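Local atomic coordinates of formiminoglutamase (Trypanosoma cruzi, PDB entry 4MXR), a protein that probably hydrolyses N-formimino-L-glutamate to glutamate and formamide, as a manganese-dependent enzyme of the arginase family. Residues G120-S125 and G163-Q168. The protein carries 1 engineered substitution. Sequence-based numbering, arbitrary orientation.
Sequences GGNDQS and GTPFRQ. With MN (manganese (II) ion), chain C.
The CA atoms of D123 and P165, 5.3 Å apart, are the nearest across the contact, where the short 3-10 turn 122-124 meets the first turn of helix 165-170. The contact is small, burying 204 Å² in all, and is made by van der Waals packing. P165 occupies its centre: P165 CG lies 3.5 Å from the carbonyl oxygen N122 O, and P165 CB is 4.0 Å from S125 CB. That carbonyl is also gripped within its own segment, since S125 N donates to N122 O over 3.0 Å, so the pyrrolidine packs against an oxygen already engaged by the turn. F166 reaches across with the far end of its ring, placing F166 CZ 3.8 Å from S125 CB in an oblique approach. A chi1 of -59° sets its CG anti to the carbonyl carbon, beside the backbone N, and this swings the ring end nearer to S125 than F166 CB comes.

In the eight-stranded parallel α/β sheet of the arginase fold, 120-125 follows strand 114-119, and strands 274-280 and 231-236 separate that strand from 141-145. The turn places N122 at the manganese site: N122 OD1 binds the metal at 2.1 Å, and D146, D150, D236 and two waters supply the other ligands. N122 N is hydrogen-bonded to E281 OE2, which ties the backbone of this ligand down. S125 turns its hydroxyl beside its own backbone N (chi1 -57°), where OG hydrogen-bonds to D278 and S234.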
ATOM      1  N   GLY A 120     -18.194   3.457  14.154  1.00 21.51           N
ATOM      2  CA  GLY A 120     -18.785   2.612  15.178  1.00 17.78           C
ATOM      3  C   GLY A 120     -18.405   1.151  15.028  1.00 19.01           C
ATOM      4  O   GLY A 120     -18.047   0.709  13.935  1.00 20.87           O
ATOM      5  N   GLY A 121     -18.487   0.404  16.127  1.00 19.76           N
ATOM      6  CA  GLY A 121     -18.109  -1.000  16.157  1.00 19.62           C
ATOM      7  C   GLY A 121     -19.070  -1.917  15.422  1.00 21.09           C
ATOM      8  O   GLY A 121     -20.239  -1.579  15.224  1.00 22.75           O
ATOM      9  N   ASN A 122     -18.579  -3.093  15.037  1.00 19.62           N
ATOM     10  CA  ASN A 122     -19.352  -4.040  14.238  1.00 21.45           C
ATOM     11  C   ASN A 122     -20.588  -4.598  14.951  1.00 24.14           C
ATOM     12  O   ASN A 122     -21.440  -5.225  14.322  1.00 19.82           O
ATOM     13  CB  ASN A 122     -18.456  -5.187  13.770  1.00 20.15           C
ATOM     14  CG  ASN A 122     -18.762  -5.633  12.345  1.00 25.62           C
ATOM     15  OD1 ASN A 122     -17.871  -6.077  11.626  1.00 24.10           O
ATOM     16  ND2 ASN A 122     -20.017  -5.510  11.932  1.00 20.57           N
ATOM     17  N   ASP A 123     -20.689  -4.374  16.260  1.00 19.48           N
ATOM     18  CA  ASP A 123     -21.880  -4.795  16.992  1.00 24.19           C
ATOM     19  C   ASP A 123     -23.148  -4.153  16.426  1.00 23.87           C
ATOM     20  O   ASP A 123     -24.252  -4.649  16.654  1.00 25.97           O
ATOM     21  CB  ASP A 123     -21.750  -4.513  18.494  1.00 22.01           C
ATOM     22  CG  ASP A 123     -21.203  -3.127  18.788  1.00 25.25           C
ATOM     23  OD1 ASP A 123     -19.995  -2.903  18.551  1.00 26.64           O
ATOM     24  OD2 ASP A 123     -21.972  -2.268  19.272  1.00 28.20           O
ATOM     25  N   GLN A 124     -22.989  -3.057  15.684  1.00 18.14           N
ATOM     26  CA  GLN A 124     -24.135  -2.399  15.062  1.00 19.85           C
ATOM     27  C   GLN A 124     -24.886  -3.336  14.111  1.00 22.29           C
ATOM     28  O   GLN A 124     -26.080  -3.162  13.864  1.00 22.29           O
ATOM     29  CB  GLN A 124     -23.717  -1.110  14.330  1.00 21.31           C
ATOM     30  CG  GLN A 124     -22.884  -1.313  13.060  1.00 20.01           C
ATOM     31  CD  GLN A 124     -22.525   0.004  12.382  1.00 24.09           C
ATOM     32  OE1 GLN A 124     -23.010   1.068  12.771  1.00 28.88           O
ATOM     33  NE2 GLN A 124     -21.664  -0.061  11.370  1.00 19.52           N
ATOM     34  N   SER A 125     -24.185  -4.335  13.584  1.00 21.29           N
ATOM     35  CA  SER A 125     -24.756  -5.203  12.561  1.00 21.56           C
ATOM     36  C   SER A 125     -25.854  -6.126  13.088  1.00 23.48           C
ATOM     37  O   SER A 125     -26.716  -6.563  12.327  1.00 23.27           O
ATOM     38  CB  SER A 125     -23.653  -6.005  11.870  1.00 21.72           C
ATOM     39  OG  SER A 125     -22.688  -5.123  11.324  1.00 20.97           O
ATOM     40  N   GLY A 163     -17.600  -8.641  18.097  1.00 26.15           N
ATOM     41  CA  GLY A 163     -17.275  -9.948  17.552  1.00 26.98           C
ATOM     42  C   GLY A 163     -18.410 -10.960  17.531  1.00 27.67           C
ATOM     43  O   GLY A 163     -18.223 -12.099  17.103  1.00 29.33           O
ATOM     44  N   THR A 164     -19.590 -10.556  17.988  1.00 25.60           N
ATOM     45  CA  THR A 164     -20.712 -11.487  18.088  1.00 28.67           C
ATOM     46  C   THR A 164     -21.884 -11.243  17.133  1.00 24.08           C
ATOM     47  O   THR A 164     -22.829 -12.027  17.130  1.00 26.64           O
ATOM     48  CB  THR A 164     -21.299 -11.503  19.513  1.00 26.88           C
ATOM     49  OG1 THR A 164     -21.991 -10.271  19.759  1.00 29.35           O
ATOM     50  CG2 THR A 164     -20.204 -11.691  20.548  1.00 32.08           C
ATOM     51  N   PRO A 165     -21.838 -10.174  16.317  1.00 27.50           N
ATOM     52  CA  PRO A 165     -23.097  -9.818  15.648  1.00 24.27           C
ATOM     53  C   PRO A 165     -23.673 -10.917  14.760  1.00 26.48           C
ATOM     54  O   PRO A 165     -24.895 -11.039  14.679  1.00 25.38           O
ATOM     55  CB  PRO A 165     -22.710  -8.597  14.799  1.00 23.75           C
ATOM     56  CG  PRO A 165     -21.246  -8.756  14.576  1.00 21.82           C
ATOM     57  CD  PRO A 165     -20.724  -9.322  15.863  1.00 27.69           C
ATOM     58  N   PHE A 166     -22.827 -11.706  14.105  1.00 25.04           N
ATOM     59  CA  PHE A 166     -23.351 -12.694  13.162  1.00 24.74           C
ATOM     60  C   PHE A 166     -23.658 -14.047  13.794  1.00 27.00           C
ATOM     61  O   PHE A 166     -24.361 -14.870  13.207  1.00 26.87           O
ATOM     62  CB  PHE A 166     -22.475 -12.776  11.912  1.00 24.10           C
ATOM     63  CG  PHE A 166     -22.380 -11.461  11.195  1.00 26.49           C
ATOM     64  CD1 PHE A 166     -23.401 -11.044  10.358  1.00 23.50           C
ATOM     65  CD2 PHE A 166     -21.310 -10.610  11.417  1.00 22.80           C
ATOM     66  CE1 PHE A 166     -23.342  -9.821   9.723  1.00 22.74           C
ATOM     67  CE2 PHE A 166     -21.241  -9.382  10.783  1.00 25.29           C
ATOM     68  CZ  PHE A 166     -22.260  -8.986   9.936  1.00 20.70           C
ATOM     69  N   ARG A 167     -23.155 -14.257  15.006  1.00 26.78           N
ATOM     70  CA  ARG A 167     -23.653 -15.345  15.838  1.00 29.55           C
ATOM     71  C   ARG A 167     -25.090 -15.007  16.243  1.00 28.31           C
ATOM     72  O   ARG A 167     -25.977 -15.859  16.202  1.00 25.16           O
ATOM     73  CB  ARG A 167     -22.775 -15.530  17.079  1.00 30.27           C
ATOM     74  CG  ARG A 167     -23.089 -16.787  17.884  1.00 35.34           C
ATOM     75  CD  ARG A 167     -21.950 -17.140  18.839  1.00 35.86           C
ATOM     76  NE  ARG A 167     -22.027 -18.525  19.299  1.00 42.30           N
ATOM     77  CZ  ARG A 167     -21.020 -19.391  19.244  1.00 42.64           C
ATOM     78  NH1 ARG A 167     -19.846 -19.024  18.749  1.00 31.41           N
ATOM     79  NH2 ARG A 167     -21.185 -20.630  19.686  1.00 49.50           N
ATOM     80  N   GLN A 168     -25.318 -13.750  16.616  1.00 24.76           N
ATOM     81  CA  GLN A 168     -26.653 -13.301  17.006  1.00 28.14           C
ATOM     82  C   GLN A 168     -27.656 -13.461  15.867  1.00 29.08           C
ATOM     83  O   GLN A 168     -28.806 -13.844  16.089  1.00 25.26           O
ATOM     84  CB  GLN A 168     -26.626 -11.843  17.479  1.00 25.33           C
ATOM     85  CG  GLN A 168     -25.742 -11.597  18.692  1.00 26.29           C
ATOM     86  CD  GLN A 168     -25.712 -10.139  19.106  1.00 28.62           C
ATOM     87  OE1 GLN A 168     -24.647  -9.521  19.171  1.00 33.89           O
ATOM     88  NE2 GLN A 168     -26.882  -9.578  19.385  1.00 27.08           N
TER
HETATM   89 MN    MN C 401     -16.205  -7.354  12.083  1.00 25.51          MN
HETATM   90  O   HOH W   1     -15.772  -6.455  14.324  1.00 28.98           O
HETATM   91  O   HOH W   2     -14.295  -8.231  13.030  1.00 23.14           O